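Local coordinates for protein response regulator (Xanthomonas campestris pv. campestris, PDB 3QYY) that is a probable diguanylate cyclase whose GGDEF domain, the part present here, binds the inhibitor cyclic di-GMP together with magnesium at its active site, at residues W41-F46 against T142-R147; F46-D51 against L107-W112; G87-G90 against F94-G97. All blocks are in the same frame, centred on the assembly; numbering follows the deposited sequence.

Interaction 1: residues W41-F46 against T142-R147; sequences WPFVLF and TELYRR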
loop_
_atom_site.group_PDB
_atom_site.type_symbol
_atom_site.label_atom_id
_atom_site.label_comp_id
_atom_site.label_asym_id
_atom_site.label_seq_id
_atom_site.Cartn_x
_atom_site.Cartn_y
_atom_site.Cartn_z
ATOM N N TRP B 41 32.583 2.751 3.815
ATOM C CA TRP B 41 32.168 1.379 3.558
ATOM C C TRP B 41 30.980 1.311 2.603
ATOM O O TRP B 41 30.247 2.285 2.428
ATOM C CB TRP B 41 31.873 0.616 4.858
ATOM C CG TRP B 41 30.914 1.249 5.806
ATOM C CD1 TRP B 41 29.755 1.897 5.496
ATOM C CD2 TRP B 41 30.974 1.192 7.238
ATOM N NE1 TRP B 41 29.084 2.242 6.647
ATOM C CE2 TRP B 41 29.811 1.821 7.730
ATOM C CE3 TRP B 41 31.898 0.668 8.151
ATOM C CZ2 TRP B 41 29.544 1.938 9.100
ATOM C CZ3 TRP B 41 31.633 0.784 9.513
ATOM C CH2 TRP B 41 30.464 1.415 9.973
ATOM N N PRO B 42 30.785 0.154 1.958
ATOM C CA PRO B 42 29.688 -0.037 1.008
ATOM C C PRO B 42 28.313 -0.100 1.664
ATOM O O PRO B 42 28.179 -0.520 2.812
ATOM C CB PRO B 42 30.055 -1.351 0.336
ATOM C CG PRO B 42 30.630 -2.124 1.480
ATOM C CD PRO B 42 31.543 -1.100 2.130
ATOM N N PHE B 43 27.297 0.326 0.926
ATOM C CA PHE B 43 25.936 0.274 1.433
ATOM C C PHE B 43 24.945 0.047 0.304
ATOM O O PHE B 43 24.990 0.717 -0.728
ATOM C CB PHE B 43 25.561 1.557 2.183
ATOM C CG PHE B 43 24.172 1.520 2.761
ATOM C CD1 PHE B 43 23.205 2.432 2.349
ATOM C CD2 PHE B 43 23.820 0.537 3.683
ATOM C CE1 PHE B 43 21.900 2.368 2.845
ATOM C CE2 PHE B 43 22.516 0.462 4.187
ATOM C CZ PHE B 43 21.554 1.383 3.763
ATOM N N VAL B 44 24.060 -0.920 0.510
ATOM C CA VAL B 44 23.038 -1.250 -0.465
ATOM C C VAL B 44 21.688 -1.162 0.243
ATOM O O VAL B 44 21.510 -1.728 1.323
ATOM C CB VAL B 44 23.226 -2.679 -1.007
ATOM C CG1 VAL B 44 22.209 -2.956 -2.104
ATOM C CG2 VAL B 44 24.653 -2.851 -1.536
ATOM N N LEU B 45 20.749 -0.441 -0.361
ATOM C CA LEU B 45 19.412 -0.291 0.212
ATOM C C LEU B 45 18.403 -1.079 -0.605
ATOM O O LEU B 45 18.396 -0.998 -1.836
ATOM C CB LEU B 45 18.997 1.184 0.230
ATOM C CG LEU B 45 17.568 1.469 0.712
ATOM C CD1 LEU B 45 17.467 1.163 2.209
ATOM C CD2 LEU B 45 17.201 2.925 0.430
ATOM N N PHE B 46 17.557 -1.844 0.083
ATOM C CA PHE B 46 16.517 -2.628 -0.571
ATOM C C PHE B 46 15.142 -2.178 -0.088
ATOM O O PHE B 46 14.953 -1.893 1.095
ATOM C CB PHE B 46 16.631 -4.120 -0.241
ATOM C CG PHE B 46 17.908 -4.760 -0.697
ATOM C CD1 PHE B 46 19.031 -4.760 0.122
ATOM C CD2 PHE B 46 17.979 -5.388 -1.937
ATOM C CE1 PHE B 46 20.210 -5.384 -0.285
ATOM C CE2 PHE B 46 19.155 -6.016 -2.356
ATOM C CZ PHE B 46 20.271 -6.012 -1.526
ATOM N N THR B 142 17.680 10.427 0.549
ATOM C CA THR B 142 16.388 10.577 -0.110
ATOM C C THR B 142 16.465 10.088 -1.553
ATOM O O THR B 142 15.543 9.439 -2.046
ATOM C CB THR B 142 15.900 12.042 -0.083
ATOM O OG1 THR B 142 16.884 12.891 -0.683
ATOM C CG2 THR B 142 15.654 12.488 1.349
ATOM N N GLU B 143 17.578 10.387 -2.219
ATOM C CA GLU B 143 17.785 9.970 -3.603
ATOM C C GLU B 143 17.984 8.459 -3.679
ATOM O O GLU B 143 17.452 7.804 -4.570
ATOM C CB GLU B 143 19.003 10.688 -4.187
ATOM C CG GLU B 143 19.418 10.245 -5.586
ATOM C CD GLU B 143 18.317 10.407 -6.620
ATOM O OE1 GLU B 143 17.400 11.226 -6.400
ATOM O OE2 GLU B 143 18.378 9.722 -7.664
ATOM N N LEU B 144 18.754 7.911 -2.741
ATOM C CA LEU B 144 19.000 6.470 -2.708
ATOM C C LEU B 144 17.663 5.753 -2.535
ATOM O O LEU B 144 17.391 4.751 -3.200
ATOM C CB LEU B 144 19.937 6.110 -1.548
ATOM C CG LEU B 144 20.327 4.633 -1.426
ATOM C CD1 LEU B 144 21.134 4.211 -2.647
ATOM C CD2 LEU B 144 21.144 4.417 -0.155
ATOM N N TYR B 145 16.827 6.277 -1.642
ATOM C CA TYR B 145 15.515 5.692 -1.397
ATOM C C TYR B 145 14.664 5.731 -2.667
ATOM O O TYR B 145 14.029 4.738 -3.036
ATOM C CB TYR B 145 14.799 6.433 -0.259
ATOM C CG TYR B 145 13.340 6.046 -0.118
ATOM C CD1 TYR B 145 12.340 6.775 -0.765
ATOM C CD2 TYR B 145 12.968 4.914 0.603
ATOM C CE1 TYR B 145 11.001 6.379 -0.701
ATOM C CE2 TYR B 145 11.636 4.509 0.674
ATOM C CZ TYR B 145 10.658 5.246 0.015
ATOM O OH TYR B 145 9.347 4.826 0.049
ATOM N N ARG B 146 14.661 6.875 -3.342
ATOM C CA ARG B 146 13.883 7.024 -4.565
ATOM C C ARG B 146 14.296 5.998 -5.610
ATOM O O ARG B 146 13.450 5.439 -6.300
ATOM C CB ARG B 146 14.043 8.437 -5.134
ATOM C CG ARG B 146 13.505 9.522 -4.217
ATOM C CD ARG B 146 13.502 10.890 -4.885
ATOM N NE ARG B 146 12.978 11.911 -3.985
ATOM C CZ ARG B 146 12.807 13.187 -4.313
ATOM N NH1 ARG B 146 13.120 13.610 -5.531
ATOM N NH2 ARG B 146 12.326 14.041 -3.420
ATOM N N ARG B 147 15.598 5.744 -5.724
ATOM C CA ARG B 147 16.088 4.773 -6.695
ATOM C C ARG B 147 15.643 3.353 -6.358
ATOM O O ARG B 147 15.164 2.620 -7.224
ATOM C CB ARG B 147 17.618 4.831 -6.781
ATOM C CG ARG B 147 18.147 6.106 -7.421
ATOM C CD ARG B 147 19.665 6.098 -7.491
ATOM N NE ARG B 147 20.186 7.293 -8.148
ATOM C CZ ARG B 147 21.476 7.524 -8.363
ATOM N NH1 ARG B 147 22.383 6.638 -7.973
ATOM N NH2 ARG B 147 21.861 8.642 -8.964
#
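Leu144 reaches from helix 141-157 onto Phe43, just before strand 44-50, and Leu45 within it. This is helix-on-sheet packing in the alpha/beta fold of the GGDEF domain. The contact is apolar, with no hydrogen bond between the two segments. Leu144 CD2 does most of the touching. It meets the edge of the Phe43 ring close to the ring plane, 3.7 Å from Phe43 CE1. The same methyl lies 3.9 Å from Leu45 CB, so one methyl touches both residues. Leu45 turns its CG away from its own backbone N (chi1 176°). Its CD2 methyl then rests against the helix backbone, 3.7 Å from Tyr145 CA. The Tyr145 side chain gives only a looser contact here, with its CB 4.3 Å from Leu45 CD2.

Helix 22-38 packs alongside, where Met29 touches both Leu45 and Tyr145. Beyond this, the Tyr145 ring stacks on Trp89 and lines a cyclic di-GMP pocket. Its OH is hydrogen-bonded to Lys54 of the second subunit. At the N-terminal end of the helix, Asp140 bonds to Thr142 OG1 and to the backbone N of Glu143. One turn along, Arg147 forms a salt bridge back to Glu143. Arg147 NE donates to the anti lone pair of Glu143 OE2 over 3.1 Å, and that oxygen lies 28° out of the guanidinium plane.

Interaction 2: residues F46-D51 against L107-W112; sequences FVLDMD and LKLNQW. With MG (magnesium ion), chain I.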
loop_
_atom_site.group_PDB
_atom_site.type_symbol
_atom_site.label_atom_id
_atom_site.label_comp_id
_atom_site.label_asym_id
_atom_site.label_seq_id
_atom_site.Cartn_x
_atom_site.Cartn_y
_atom_site.Cartn_z
ATOM N N PHE B 46 17.557 -1.844 0.083
ATOM C CA PHE B 46 16.517 -2.628 -0.571
ATOM C C PHE B 46 15.142 -2.178 -0.088
ATOM O O PHE B 46 14.953 -1.893 1.095
ATOM C CB PHE B 46 16.631 -4.120 -0.241
ATOM C CG PHE B 46 17.908 -4.760 -0.697
ATOM C CD1 PHE B 46 19.031 -4.760 0.122
ATOM C CD2 PHE B 46 17.979 -5.388 -1.937
ATOM C CE1 PHE B 46 20.210 -5.384 -0.285
ATOM C CE2 PHE B 46 19.155 -6.016 -2.356
ATOM C CZ PHE B 46 20.271 -6.012 -1.526
ATOM N N VAL B 47 14.189 -2.111 -1.011
ATOM C CA VAL B 47 12.812 -1.764 -0.673
ATOM C C VAL B 47 12.022 -3.004 -1.065
ATOM O O VAL B 47 12.092 -3.444 -2.217
ATOM C CB VAL B 47 12.295 -0.545 -1.473
ATOM C CG1 VAL B 47 10.766 -0.424 -1.318
ATOM C CG2 VAL B 47 12.961 0.727 -0.967
ATOM N N LEU B 48 11.289 -3.574 -0.109
ATOM C CA LEU B 48 10.509 -4.780 -0.360
ATOM C C LEU B 48 9.018 -4.584 -0.096
ATOM O O LEU B 48 8.629 -3.885 0.837
ATOM C CB LEU B 48 11.004 -5.921 0.534
ATOM C CG LEU B 48 12.511 -6.085 0.755
ATOM C CD1 LEU B 48 12.751 -7.321 1.607
ATOM C CD2 LEU B 48 13.232 -6.214 -0.564
ATOM N N ASP B 49 8.190 -5.216 -0.918
ATOM C CA ASP B 49 6.740 -5.140 -0.755
ATOM C C ASP B 49 6.184 -6.535 -1.013
ATOM O O ASP B 49 6.451 -7.134 -2.056
ATOM C CB ASP B 49 6.132 -4.147 -1.753
ATOM C CG ASP B 49 4.638 -3.959 -1.552
ATOM O OD1 ASP B 49 3.908 -3.866 -2.562
ATOM O OD2 ASP B 49 4.196 -3.890 -0.384
ATOM N N MET B 50 5.423 -7.064 -0.057
ATOM C CA MET B 50 4.848 -8.392 -0.213
ATOM C C MET B 50 3.792 -8.406 -1.315
ATOM O O MET B 50 3.125 -7.397 -1.566
ATOM C CB MET B 50 4.234 -8.873 1.107
ATOM C CG MET B 50 5.258 -9.132 2.203
ATOM S SD MET B 50 4.567 -10.092 3.558
ATOM C CE MET B 50 4.589 -11.746 2.841
ATOM N N ASP B 51 3.651 -9.559 -1.961
ATOM C CA ASP B 51 2.696 -9.745 -3.058
ATOM C C ASP B 51 1.452 -10.539 -2.656
ATOM O O ASP B 51 0.378 -10.338 -3.226
ATOM C CB ASP B 51 3.344 -10.527 -4.211
ATOM C CG ASP B 51 4.487 -9.789 -4.878
ATOM O OD1 ASP B 51 5.252 -10.459 -5.611
ATOM O OD2 ASP B 51 4.618 -8.560 -4.693
ATOM N N LEU B 107 23.038 -11.297 -3.501
ATOM C CA LEU B 107 23.009 -12.754 -3.477
ATOM C C LEU B 107 22.399 -13.271 -2.183
ATOM O O LEU B 107 21.668 -14.260 -2.181
ATOM C CB LEU B 107 24.421 -13.319 -3.656
ATOM C CG LEU B 107 24.879 -13.528 -5.102
ATOM C CD1 LEU B 107 24.029 -14.614 -5.743
ATOM C CD2 LEU B 107 24.768 -12.228 -5.892
ATOM N N LYS B 108 22.702 -12.595 -1.082
ATOM C CA LYS B 108 22.178 -12.984 0.219
ATOM C C LYS B 108 20.665 -12.753 0.262
ATOM O O LYS B 108 19.915 -13.565 0.807
ATOM C CB LYS B 108 22.851 -12.159 1.317
ATOM C CG LYS B 108 22.653 -12.706 2.716
ATOM C CD LYS B 108 23.681 -13.775 3.054
ATOM C CE LYS B 108 25.081 -13.178 3.134
ATOM N NZ LYS B 108 26.096 -14.182 3.558
ATOM N N LEU B 109 20.223 -11.642 -0.320
ATOM C CA LEU B 109 18.803 -11.306 -0.333
ATOM C C LEU B 109 17.981 -12.300 -1.152
ATOM O O LEU B 109 16.954 -12.795 -0.685
ATOM C CB LEU B 109 18.596 -9.898 -0.893
ATOM C CG LEU B 109 17.176 -9.357 -0.707
ATOM C CD1 LEU B 109 17.150 -8.412 0.490
ATOM C CD2 LEU B 109 16.728 -8.634 -1.966
ATOM N N ASN B 110 18.428 -12.589 -2.371
ATOM C CA ASN B 110 17.715 -13.526 -3.236
ATOM C C ASN B 110 17.653 -14.922 -2.634
ATOM O O ASN B 110 16.651 -15.623 -2.771
ATOM C CB ASN B 110 18.373 -13.597 -4.616
ATOM C CG ASN B 110 18.164 -12.337 -5.428
ATOM O OD1 ASN B 110 18.701 -11.279 -5.103
ATOM N ND2 ASN B 110 17.369 -12.442 -6.487
ATOM N N GLN B 111 18.732 -15.325 -1.973
ATOM C CA GLN B 111 18.798 -16.637 -1.342
ATOM C C GLN B 111 17.764 -16.701 -0.219
ATOM O O GLN B 111 17.113 -17.726 -0.008
ATOM C CB GLN B 111 20.210 -16.872 -0.793
ATOM C CG GLN B 111 20.421 -18.200 -0.079
ATOM C CD GLN B 111 19.958 -18.172 1.365
ATOM O OE1 GLN B 111 20.458 -17.386 2.172
ATOM N NE2 GLN B 111 19.003 -19.032 1.698
ATOM N N TRP B 112 17.613 -15.589 0.489
ATOM C CA TRP B 112 16.664 -15.494 1.589
ATOM C C TRP B 112 15.220 -15.511 1.091
ATOM O O TRP B 112 14.366 -16.176 1.677
ATOM C CB TRP B 112 16.935 -14.212 2.380
ATOM C CG TRP B 112 15.884 -13.860 3.383
ATOM C CD1 TRP B 112 15.447 -14.626 4.425
ATOM C CD2 TRP B 112 15.165 -12.624 3.463
ATOM N NE1 TRP B 112 14.502 -13.943 5.153
ATOM C CE2 TRP B 112 14.310 -12.711 4.584
ATOM C CE3 TRP B 112 15.162 -11.451 2.696
ATOM C CZ2 TRP B 112 13.460 -11.667 4.960
ATOM C CZ3 TRP B 112 14.316 -10.410 3.072
ATOM C CH2 TRP B 112 13.478 -10.528 4.194
HETATM MG MG MG I . 2.291 -3.449 0.225
HETATM O O HOH W 1 1.794 -2.454 -1.718
HETATM O O HOH W 2 1.509 -5.297 -0.685
HETATM O O HOH W 3 3.109 -1.688 0.837
#
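OD1 of Asp49, the residue after the Leu48 that packs on Trp112, is gripped by a water at 2.7 Å and by a salt bridge from Lys156. Asp49 lies on strand 44-50 in the central sheet of the GGDEF domain, on which helix 102-116 packs. Its other oxygen, OD2, binds the magnesium ion at 2.0 Å. Three waters and Asp92 are among the other ligands of the metal. One of these waters also donates to Met50 O.

Phe46 and Leu48 lie on the other side of the strand from Asp49. They face helix 102-116, which runs nearly parallel to the strand, with 14° between the axes of the two segments. Leu109 covers one face of the Phe46 ring. Its CD1 methyl makes a CH-pi contact 3.9 Å from the ring centroid, almost straight above it. The second methyl, Leu109 CD2, is 3.5 Å from Phe46 CD2. Phe46 carries its CG opposite the carbonyl carbon (chi1 -62°), which presents the ring to the helix.

A turn further on, Trp112 bonds through NE1 to Ser75, which probably helps fix the indole. The edge of that indole meets Leu48, with CZ3 3.8 Å from Leu48 CD1.

Interaction 3: residues G87-G90 against F94-G97; sequences GRWG and FLIG. With C2E (9,9'-[(2R,3R,3aS,5S,7aR,9R,10R,10aS,12S,14aR)-3,5,10,12-tetrahydroxy-5,12-dioxidooctahydro-2H,7H-difuro[3,2-d:3',2'-j][1,3,7,9,2,8]tetraoxadiphosphacyclododecine-2,9-diyl]bis(2-amino-1,9-dihydro-6H-purin-6-one)), chain C.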
loop_
_atom_site.group_PDB
_atom_site.type_symbol
_atom_site.label_atom_id
_atom_site.label_comp_id
_atom_site.label_asym_id
_atom_site.label_seq_id
_atom_site.Cartn_x
_atom_site.Cartn_y
_atom_site.Cartn_z
ATOM N N GLY B 87 13.883 -2.653 8.499
ATOM C CA GLY B 87 12.849 -1.811 9.059
ATOM C C GLY B 87 11.529 -2.030 8.355
ATOM O O GLY B 87 11.487 -2.529 7.230
ATOM N N ARG B 88 10.447 -1.658 9.026
ATOM C CA ARG B 88 9.114 -1.792 8.466
ATOM C C ARG B 88 8.645 -0.385 8.098
ATOM O O ARG B 88 8.429 0.457 8.972
ATOM C CB ARG B 88 8.172 -2.414 9.502
ATOM C CG ARG B 88 6.798 -2.780 8.964
ATOM C CD ARG B 88 5.919 -3.386 10.052
ATOM N NE ARG B 88 4.588 -3.705 9.544
ATOM C CZ ARG B 88 3.572 -4.116 10.294
ATOM N NH1 ARG B 88 3.725 -4.265 11.604
ATOM N NH2 ARG B 88 2.398 -4.370 9.729
ATOM N N TRP B 89 8.517 -0.124 6.802
ATOM C CA TRP B 89 8.075 1.185 6.338
ATOM C C TRP B 89 6.639 1.378 6.821
ATOM O O TRP B 89 6.234 2.475 7.226
ATOM C CB TRP B 89 8.129 1.230 4.806
ATOM C CG TRP B 89 8.100 2.608 4.221
ATOM C CD1 TRP B 89 7.167 3.111 3.356
ATOM C CD2 TRP B 89 9.087 3.635 4.389
ATOM N NE1 TRP B 89 7.517 4.384 2.969
ATOM C CE2 TRP B 89 8.691 4.730 3.586
ATOM C CE3 TRP B 89 10.271 3.734 5.137
ATOM C CZ2 TRP B 89 9.438 5.914 3.507
ATOM C CZ3 TRP B 89 11.015 4.914 5.058
ATOM C CH2 TRP B 89 10.593 5.987 4.247
ATOM N N GLY B 90 5.885 0.285 6.787
ATOM C CA GLY B 90 4.498 0.296 7.212
ATOM C C GLY B 90 3.744 -0.782 6.453
ATOM O O GLY B 90 4.147 -1.145 5.353
ATOM N N PHE B 94 8.793 -3.271 3.633
ATOM C CA PHE B 94 10.005 -3.241 4.454
ATOM C C PHE B 94 11.220 -2.688 3.712
ATOM O O PHE B 94 11.269 -2.694 2.483
ATOM C CB PHE B 94 10.354 -4.662 4.920
ATOM C CG PHE B 94 9.331 -5.275 5.830
ATOM C CD1 PHE B 94 9.475 -5.192 7.211
ATOM C CD2 PHE B 94 8.208 -5.910 5.308
ATOM C CE1 PHE B 94 8.514 -5.730 8.064
ATOM C CE2 PHE B 94 7.237 -6.451 6.152
ATOM C CZ PHE B 94 7.392 -6.360 7.534
ATOM N N LEU B 95 12.196 -2.217 4.482
ATOM C CA LEU B 95 13.452 -1.719 3.935
ATOM C C LEU B 95 14.562 -2.514 4.613
ATOM O O LEU B 95 14.475 -2.822 5.803
ATOM C CB LEU B 95 13.678 -0.236 4.255
ATOM C CG LEU B 95 12.691 0.861 3.839
ATOM C CD1 LEU B 95 13.478 2.165 3.698
ATOM C CD2 LEU B 95 11.997 0.524 2.546
ATOM N N ILE B 96 15.600 -2.847 3.856
ATOM C CA ILE B 96 16.733 -3.571 4.405
ATOM C C ILE B 96 18.004 -2.847 3.979
ATOM O O ILE B 96 18.188 -2.533 2.799
ATOM C CB ILE B 96 16.782 -5.043 3.909
ATOM C CG1 ILE B 96 15.581 -5.823 4.466
ATOM C CG2 ILE B 96 18.088 -5.698 4.352
ATOM C CD1 ILE B 96 15.589 -7.322 4.136
ATOM N N GLY B 97 18.859 -2.559 4.957
ATOM C CA GLY B 97 20.115 -1.891 4.679
ATOM C C GLY B 97 21.242 -2.884 4.896
ATOM O O GLY B 97 21.342 -3.490 5.966
HETATM P P1 C2E C . 4.613 5.923 1.428
HETATM O O2P C2E C . 4.386 6.845 2.594
HETATM O O1P C2E C . 6.047 5.706 1.037
HETATM O "O5'" C2E C . 4.014 4.486 1.703
HETATM C "C5'" C2E C . 4.135 3.453 0.705
HETATM C "C4'" C2E C . 3.433 2.221 1.266
HETATM O "O4'" C2E C . 3.902 1.769 2.524
HETATM C "C3'" C2E C . 1.936 2.458 1.452
HETATM O "O3'" C2E C . 1.234 2.283 0.221
HETATM C "C2'" C2E C . 1.615 1.464 2.523
HETATM O "O2'" C2E C . 1.258 0.222 1.892
HETATM C "C1'" C2E C . 2.861 1.299 3.377
HETATM N N9 C2E C . 2.779 2.161 4.585
HETATM C C8 C2E C . 3.533 3.249 4.852
HETATM N N7 C2E C . 3.213 3.794 6.044
HETATM C C5 C2E C . 2.245 3.051 6.568
HETATM C C6 C2E C . 1.452 3.064 7.825
HETATM O O6 C2E C . 1.653 3.948 8.694
HETATM N N1 C2E C . 0.517 2.098 8.013
HETATM C C2 C2E C . 0.283 1.124 7.092
HETATM N N2 C2E C . -0.659 0.194 7.342
HETATM N N3 C2E C . 0.981 1.055 5.903
HETATM C C4 C2E C . 1.951 1.975 5.602
HETATM P P11 C2E C . -0.047 3.245 0.072
HETATM O O21 C2E C . -0.971 3.060 1.230
HETATM O O11 C2E C . -0.651 2.858 -1.233
HETATM O O5A C2E C . 0.422 4.749 0.002
HETATM C C5A C2E C . 1.299 5.134 -1.057
HETATM C C4A C2E C . 1.654 6.584 -0.928
HETATM O O4A C2E C . 0.506 7.472 -0.836
HETATM C C3A C2E C . 2.508 6.906 0.297
HETATM O O3A C2E C . 3.895 6.556 0.113
HETATM C C2A C2E C . 2.268 8.378 0.431
HETATM O O2A C2E C . 3.221 9.078 -0.386
HETATM C C1A C2E C . 0.842 8.615 -0.039
HETATM N N91 C2E C . -0.056 8.805 1.123
HETATM C C81 C2E C . -0.735 7.868 1.830
HETATM N N71 C2E C . -1.453 8.439 2.827
HETATM C C51 C2E C . -1.237 9.765 2.766
HETATM C C61 C2E C . -1.676 10.976 3.514
HETATM O O61 C2E C . -2.455 10.900 4.480
HETATM N N11 C2E C . -1.205 12.190 3.116
HETATM C C21 C2E C . -0.348 12.334 2.057
HETATM N N21 C2E C . 0.084 13.574 1.714
HETATM N N31 C2E C . 0.089 11.261 1.334
HETATM C C41 C2E C . -0.318 9.984 1.643
#
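The GGDEF signature of this domain, Gly90 to Phe94, spans the turn of a beta hairpin, and this contact pairs the hairpin's two strands. Gly87 and Leu95 are an antiparallel hydrogen-bonded pair. Gly87 N donates to Leu95 O at 2.8 Å, and Leu95 N returns the bond to Gly87 O at 2.9 Å. The next pair, Arg88 and Phe94, is non-hydrogen-bonded. Nearer the turn, a classic beta bulge sets Trp89 and Gly90 opposite the single residue Glu93.

Arg88 and Phe94 lie on one face of the sheet. The aliphatic part of the arginine crosses the ring obliquely, with Arg88 CG 3.5 Å from Phe94 CE1. The guanidinium and ring planes are only 15° apart. The extended chain carries the charged end past the ring. There NE bonds to Gly91 O, NH1 pairs with Asp14, and NH2 bonds to a guanine O61 of another cyclic di-GMP.

On the other face of the sheet, Leu95 CD1 meets the indole at a slant, 3.8 Å from Trp89 CE3. Arg22 and Met29 of helix 22-38 also touch this indole. The indole binds a different cyclic di-GMP from the one held by Arg88, and N3 of this ligand lies 3.4 Å from Gly90 C. The phosphate oxygen sits in the plane of the indole at its edge, and Trp89 NE1 donates to O1P over 2.8 Å at a nearly straight 169°.

All three contacts meet on the central sheet of one GGDEF domain, with centres 11 to 14 Å apart. Interactions 1 and 2 share strand 44-50 and overlap at Phe46. Interaction 1 brings helix 141-157 to that strand, and interaction 2 brings helix 102-116. Interaction 3 is the hairpin beside them, since strand 93-98 pairs with strand 44-50. Along the chain, interaction 3 is nested within interaction 2, and interaction 2 within interaction 1. Backbone contacts between Phe46 and Ile96 and between Leu48 and Phe94 join the strands. The sheet thus carries the magnesium ligand Asp49 next to the hairpin that binds cyclic di-GMP, and helices 141-157 and 102-116 cover its opposite faces.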